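Local coordinates for protein cruciferin (Brassica napus, PDB 3KGL) that probably serves as a seed storage protein, a nutrient reservoir built as a two-cupin 11S globulin whose processed subunits form hexamers, at residues A[353-367]-A[384-396]. Residues are numbered along the deposited sequence; the frame is centred on the assembly and turned at random.
Sequences GEAHVQVVNDNGDRV and FSVVKRATSEQFR
Phe395 lies flat against Ala355, whose CB sits over the ring centre, 3.4 Å from the centroid, in a CH-pi contact. Followed outward, Phe395 CB passes the carbonyl oxygen of Glu354, CD1 lies 3.5 Å from Glu354 C, and CE1 also nears Ala355 N; CG, CD2, CE1, CE2 and CZ are almost equally far from the Ala355 methyl. With CG anti to the backbone N (chi1 -174°), the ring reaches from strand 394-401 of the facing sheet to the side carrying Ala355, Val357 and Val359, its plane nearly parallel to that of Trp397. An alanine in place of Phe395 would probably leave the methyl of Ala355 without its aromatic floor. Beside the ring, Glu354 O accepts two bonds from one face of its plane, from Thr391 N (2.8 Å) and Ser392 N (3.2 Å), while Glu354 N donates to Ser392 OG. At the far end the Phe384 ring takes Asn361 CB over one face. Between, paired backbone bonds join His356 to Arg389, Gln358 to Val387 and Val360 to Ser385. One face of this C-terminal cupin ladder is thus apolar, Val357 and Val359 touching Leu378 and Val386 Ile380; on the other, Gln358 NE2 hydrogen-bonds Thr224 OG1 of the second subunit.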
loop_
_atom_site.group_PDB
_atom_site.type_symbol
_atom_site.label_atom_id
_atom_site.label_comp_id
_atom_site.label_asym_id
_atom_site.label_seq_id
_atom_site.Cartn_x
_atom_site.Cartn_y
_atom_site.Cartn_z
ATOM N N GLY A 353 26.731 25.013 -1.386
ATOM C CA GLY A 353 26.258 26.378 -1.351
ATOM C C GLY A 353 24.936 26.621 -0.647
ATOM O O GLY A 353 24.500 25.863 0.223
ATOM N N GLU A 354 24.291 27.706 -1.040
ATOM C CA GLU A 354 23.186 28.236 -0.280
ATOM C C GLU A 354 22.105 28.739 -1.216
ATOM O O GLU A 354 22.387 29.214 -2.314
ATOM C CB GLU A 354 23.662 29.416 0.579
ATOM C CG GLU A 354 24.699 29.091 1.637
ATOM C CD GLU A 354 24.428 29.812 2.956
ATOM O OE1 GLU A 354 25.177 29.583 3.938
ATOM O OE2 GLU A 354 23.454 30.599 3.012
ATOM N N ALA A 355 20.861 28.652 -0.769
ATOM C CA ALA A 355 19.762 29.271 -1.488
ATOM C C ALA A 355 18.644 29.660 -0.535
ATOM O O ALA A 355 18.512 29.118 0.563
ATOM C CB ALA A 355 19.247 28.356 -2.577
ATOM N N HIS A 356 17.838 30.620 -0.955
ATOM C CA HIS A 356 16.751 31.071 -0.121
ATOM C C HIS A 356 15.446 30.494 -0.634
ATOM O O HIS A 356 15.060 30.720 -1.786
ATOM C CB HIS A 356 16.689 32.592 -0.089
ATOM C CG HIS A 356 15.691 33.116 0.889
ATOM N ND1 HIS A 356 16.024 33.435 2.188
ATOM C CD2 HIS A 356 14.359 33.335 0.770
ATOM C CE1 HIS A 356 14.941 33.844 2.825
ATOM N NE2 HIS A 356 13.919 33.793 1.988
ATOM N N VAL A 357 14.775 29.727 0.220
ATOM C CA VAL A 357 13.554 29.058 -0.204
ATOM C C VAL A 357 12.336 29.438 0.613
ATOM O O VAL A 357 12.421 29.754 1.799
ATOM C CB VAL A 357 13.676 27.491 -0.276
ATOM C CG1 VAL A 357 14.887 26.948 0.477
ATOM C CG2 VAL A 357 12.405 26.842 0.235
ATOM N N GLN A 358 11.197 29.409 -0.059
ATOM C CA GLN A 358 9.918 29.526 0.597
ATOM C C GLN A 358 9.084 28.275 0.300
ATOM O O GLN A 358 9.038 27.783 -0.831
ATOM C CB GLN A 358 9.201 30.790 0.135
ATOM C CG GLN A 358 10.094 32.018 0.101
ATOM C CD GLN A 358 9.313 33.315 -0.027
ATOM O OE1 GLN A 358 8.469 33.635 0.813
ATOM N NE2 GLN A 358 9.604 34.075 -1.075
ATOM N N VAL A 359 8.449 27.758 1.343
ATOM C CA VAL A 359 7.564 26.616 1.238
ATOM C C VAL A 359 6.208 27.059 1.789
ATOM O O VAL A 359 6.128 27.582 2.903
ATOM C CB VAL A 359 8.112 25.443 2.071
ATOM C CG1 VAL A 359 7.319 24.179 1.828
ATOM C CG2 VAL A 359 9.565 25.225 1.750
ATOM N N VAL A 360 5.150 26.873 1.001
ATOM C CA VAL A 360 3.802 27.234 1.429
ATOM C C VAL A 360 2.891 25.992 1.505
ATOM O O VAL A 360 2.846 25.193 0.559
ATOM C CB VAL A 360 3.197 28.239 0.447
ATOM C CG1 VAL A 360 1.848 28.724 0.950
ATOM C CG2 VAL A 360 4.158 29.384 0.214
ATOM N N ASN A 361 2.163 25.822 2.611
ATOM C CA ASN A 361 1.274 24.658 2.732
ATOM C C ASN A 361 -0.126 24.866 2.162
ATOM O O ASN A 361 -0.354 25.771 1.351
ATOM C CB ASN A 361 1.233 24.082 4.162
ATOM C CG ASN A 361 0.681 25.060 5.201
ATOM O OD1 ASN A 361 0.812 24.822 6.407
ATOM N ND2 ASN A 361 0.064 26.153 4.748
ATOM N N ASP A 362 -1.057 24.016 2.577
ATOM C CA ASP A 362 -2.413 24.049 2.046
ATOM C C ASP A 362 -3.299 25.087 2.746
ATOM O O ASP A 362 -4.353 25.472 2.231
ATOM C CB ASP A 362 -3.044 22.663 2.127
ATOM C CG ASP A 362 -3.106 22.130 3.548
ATOM O OD1 ASP A 362 -2.088 22.265 4.275
ATOM O OD2 ASP A 362 -4.172 21.573 3.921
ATOM N N ASN A 363 -2.866 25.538 3.919
ATOM C CA ASN A 363 -3.524 26.637 4.624
ATOM C C ASN A 363 -3.138 27.988 4.032
ATOM O O ASN A 363 -3.692 29.022 4.419
ATOM C CB ASN A 363 -3.160 26.621 6.109
ATOM C CG ASN A 363 -4.073 27.496 6.946
ATOM O OD1 ASN A 363 -5.295 27.450 6.812
ATOM N ND2 ASN A 363 -3.480 28.277 7.842
ATOM N N GLY A 364 -2.179 27.976 3.105
ATOM C CA GLY A 364 -1.744 29.190 2.449
ATOM C C GLY A 364 -0.672 29.893 3.251
ATOM O O GLY A 364 -0.200 30.955 2.866
ATOM N N ASP A 365 -0.284 29.288 4.371
ATOM C CA ASP A 365 0.735 29.857 5.242
ATOM C C ASP A 365 2.117 29.540 4.722
ATOM O O ASP A 365 2.299 28.587 3.961
ATOM C CB ASP A 365 0.598 29.302 6.659
ATOM C CG ASP A 365 -0.677 29.730 7.316
ATOM O OD1 ASP A 365 -1.162 30.821 6.948
ATOM O OD2 ASP A 365 -1.188 28.987 8.189
ATOM N N ARG A 366 3.089 30.341 5.141
ATOM C CA ARG A 366 4.477 30.112 4.776
ATOM C C ARG A 366 5.112 29.283 5.868
ATOM O O ARG A 366 5.237 29.743 6.993
ATOM C CB ARG A 366 5.217 31.441 4.614
ATOM C CG ARG A 366 6.298 31.396 3.574
ATOM C CD ARG A 366 7.072 32.668 3.518
ATOM N NE ARG A 366 6.259 33.799 3.126
ATOM C CZ ARG A 366 6.407 35.026 3.614
ATOM N NH1 ARG A 366 7.328 35.252 4.538
ATOM N NH2 ARG A 366 5.624 36.025 3.192
ATOM N N VAL A 367 5.498 28.054 5.552
ATOM C CA VAL A 367 5.994 27.133 6.582
ATOM C C VAL A 367 7.509 27.065 6.620
ATOM O O VAL A 367 8.083 26.430 7.501
ATOM C CB VAL A 367 5.441 25.708 6.406
ATOM C CG1 VAL A 367 3.939 25.681 6.674
ATOM C CG2 VAL A 367 5.774 25.170 5.008
ATOM N N PHE A 384 2.640 20.864 -1.017
ATOM C CA PHE A 384 3.393 22.027 -0.594
ATOM C C PHE A 384 4.122 22.589 -1.811
ATOM O O PHE A 384 4.668 21.840 -2.616
ATOM C CB PHE A 384 4.395 21.642 0.486
ATOM C CG PHE A 384 3.769 21.329 1.811
ATOM C CD1 PHE A 384 2.569 20.656 1.878
ATOM C CD2 PHE A 384 4.393 21.688 2.992
ATOM C CE1 PHE A 384 1.994 20.357 3.101
ATOM C CE2 PHE A 384 3.820 21.384 4.216
ATOM C CZ PHE A 384 2.619 20.716 4.269
ATOM N N SER A 385 4.114 23.906 -1.945
ATOM C CA SER A 385 4.700 24.569 -3.099
ATOM C C SER A 385 5.960 25.321 -2.698
ATOM O O SER A 385 5.999 25.986 -1.655
ATOM C CB SER A 385 3.678 25.500 -3.775
ATOM O OG SER A 385 2.480 25.590 -3.017
ATOM N N VAL A 386 6.983 25.215 -3.545
ATOM C CA VAL A 386 8.336 25.595 -3.177
ATOM C C VAL A 386 8.931 26.558 -4.176
ATOM O O VAL A 386 8.854 26.321 -5.379
ATOM C CB VAL A 386 9.268 24.357 -3.165
ATOM C CG1 VAL A 386 10.646 24.687 -2.567
ATOM C CG2 VAL A 386 8.630 23.226 -2.410
ATOM N N VAL A 387 9.536 27.638 -3.682
ATOM C CA VAL A 387 10.445 28.431 -4.509
ATOM C C VAL A 387 11.841 28.486 -3.887
ATOM O O VAL A 387 11.996 28.477 -2.665
ATOM C CB VAL A 387 9.930 29.843 -4.769
ATOM C CG1 VAL A 387 10.247 30.748 -3.583
ATOM C CG2 VAL A 387 10.553 30.384 -6.041
ATOM N N LYS A 388 12.859 28.519 -4.734
ATOM C CA LYS A 388 14.229 28.564 -4.252
ATOM C C LYS A 388 15.062 29.474 -5.149
ATOM O O LYS A 388 14.996 29.361 -6.357
ATOM C CB LYS A 388 14.819 27.146 -4.154
ATOM C CG LYS A 388 14.063 26.070 -4.947
ATOM C CD LYS A 388 14.604 24.658 -4.672
ATOM C CE LYS A 388 13.584 23.571 -5.055
ATOM N NZ LYS A 388 13.482 23.291 -6.525
ATOM N N ARG A 389 15.796 30.412 -4.551
ATOM C CA ARG A 389 16.698 31.283 -5.294
ATOM C C ARG A 389 18.125 30.997 -4.845
ATOM O O ARG A 389 18.394 30.916 -3.655
ATOM C CB ARG A 389 16.360 32.750 -5.042
ATOM C CG ARG A 389 17.116 33.715 -5.959
ATOM C CD ARG A 389 16.997 35.186 -5.521
ATOM N NE ARG A 389 18.207 35.675 -4.857
ATOM C CZ ARG A 389 18.252 36.126 -3.606
ATOM N NH1 ARG A 389 17.147 36.168 -2.882
ATOM N NH2 ARG A 389 19.396 36.552 -3.082
ATOM N N ALA A 390 19.043 30.826 -5.787
ATOM C CA ALA A 390 20.418 30.508 -5.419
ATOM C C ALA A 390 21.074 31.753 -4.845
ATOM O O ALA A 390 20.780 32.870 -5.265
ATOM C CB ALA A 390 21.195 29.972 -6.613
ATOM N N THR A 391 21.959 31.549 -3.878
ATOM C CA THR A 391 22.478 32.646 -3.066
ATOM C C THR A 391 23.993 32.678 -3.007
ATOM O O THR A 391 24.601 33.746 -3.001
ATOM C CB THR A 391 21.947 32.551 -1.632
ATOM O OG1 THR A 391 20.946 33.557 -1.440
ATOM C CG2 THR A 391 23.088 32.743 -0.618
ATOM N N SER A 392 24.588 31.494 -2.927
ATOM C CA SER A 392 26.023 31.354 -3.021
ATOM C C SER A 392 26.364 31.391 -4.499
ATOM O O SER A 392 25.467 31.526 -5.349
ATOM C CB SER A 392 26.468 30.033 -2.402
ATOM O OG SER A 392 25.791 28.940 -3.005
ATOM N N GLU A 393 27.650 31.269 -4.813
ATOM C CA GLU A 393 28.078 31.351 -6.201
ATOM C C GLU A 393 27.329 30.359 -7.081
ATOM O O GLU A 393 26.726 30.739 -8.085
ATOM C CB GLU A 393 29.583 31.186 -6.326
ATOM C CG GLU A 393 30.314 32.506 -6.426
ATOM C CD GLU A 393 31.401 32.461 -7.475
ATOM O OE1 GLU A 393 31.774 33.537 -7.994
ATOM O OE2 GLU A 393 31.871 31.341 -7.791
ATOM N N GLN A 394 27.352 29.087 -6.712
ATOM C CA GLN A 394 26.385 28.174 -7.306
ATOM C C GLN A 394 25.736 27.254 -6.279
ATOM O O GLN A 394 26.367 26.819 -5.313
ATOM C CB GLN A 394 26.969 27.403 -8.485
ATOM C CG GLN A 394 27.665 26.105 -8.141
ATOM C CD GLN A 394 28.090 25.359 -9.400
ATOM O OE1 GLN A 394 27.474 25.511 -10.470
ATOM N NE2 GLN A 394 29.151 24.557 -9.283
ATOM N N PHE A 395 24.450 27.002 -6.498
ATOM C CA PHE A 395 23.633 26.162 -5.631
ATOM C C PHE A 395 23.486 24.777 -6.244
ATOM O O PHE A 395 23.147 24.650 -7.417
ATOM C CB PHE A 395 22.248 26.792 -5.477
ATOM C CG PHE A 395 21.368 26.081 -4.503
ATOM C CD1 PHE A 395 21.790 25.867 -3.199
ATOM C CD2 PHE A 395 20.115 25.636 -4.881
ATOM C CE1 PHE A 395 20.973 25.211 -2.285
ATOM C CE2 PHE A 395 19.301 24.979 -3.970
ATOM C CZ PHE A 395 19.735 24.763 -2.668
ATOM N N ARG A 396 23.746 23.731 -5.469
ATOM C CA ARG A 396 23.545 22.379 -5.979
ATOM C C ARG A 396 22.924 21.494 -4.926
ATOM O O ARG A 396 23.273 21.564 -3.749
ATOM C CB ARG A 396 24.850 21.780 -6.477
ATOM C CG ARG A 396 25.774 22.821 -6.999
ATOM C CD ARG A 396 26.705 22.272 -8.025
ATOM N NE ARG A 396 27.419 21.092 -7.575
ATOM C CZ ARG A 396 27.844 20.156 -8.410
ATOM N NH1 ARG A 396 28.500 19.095 -7.949
ATOM N NH2 ARG A 396 27.590 20.290 -9.711
#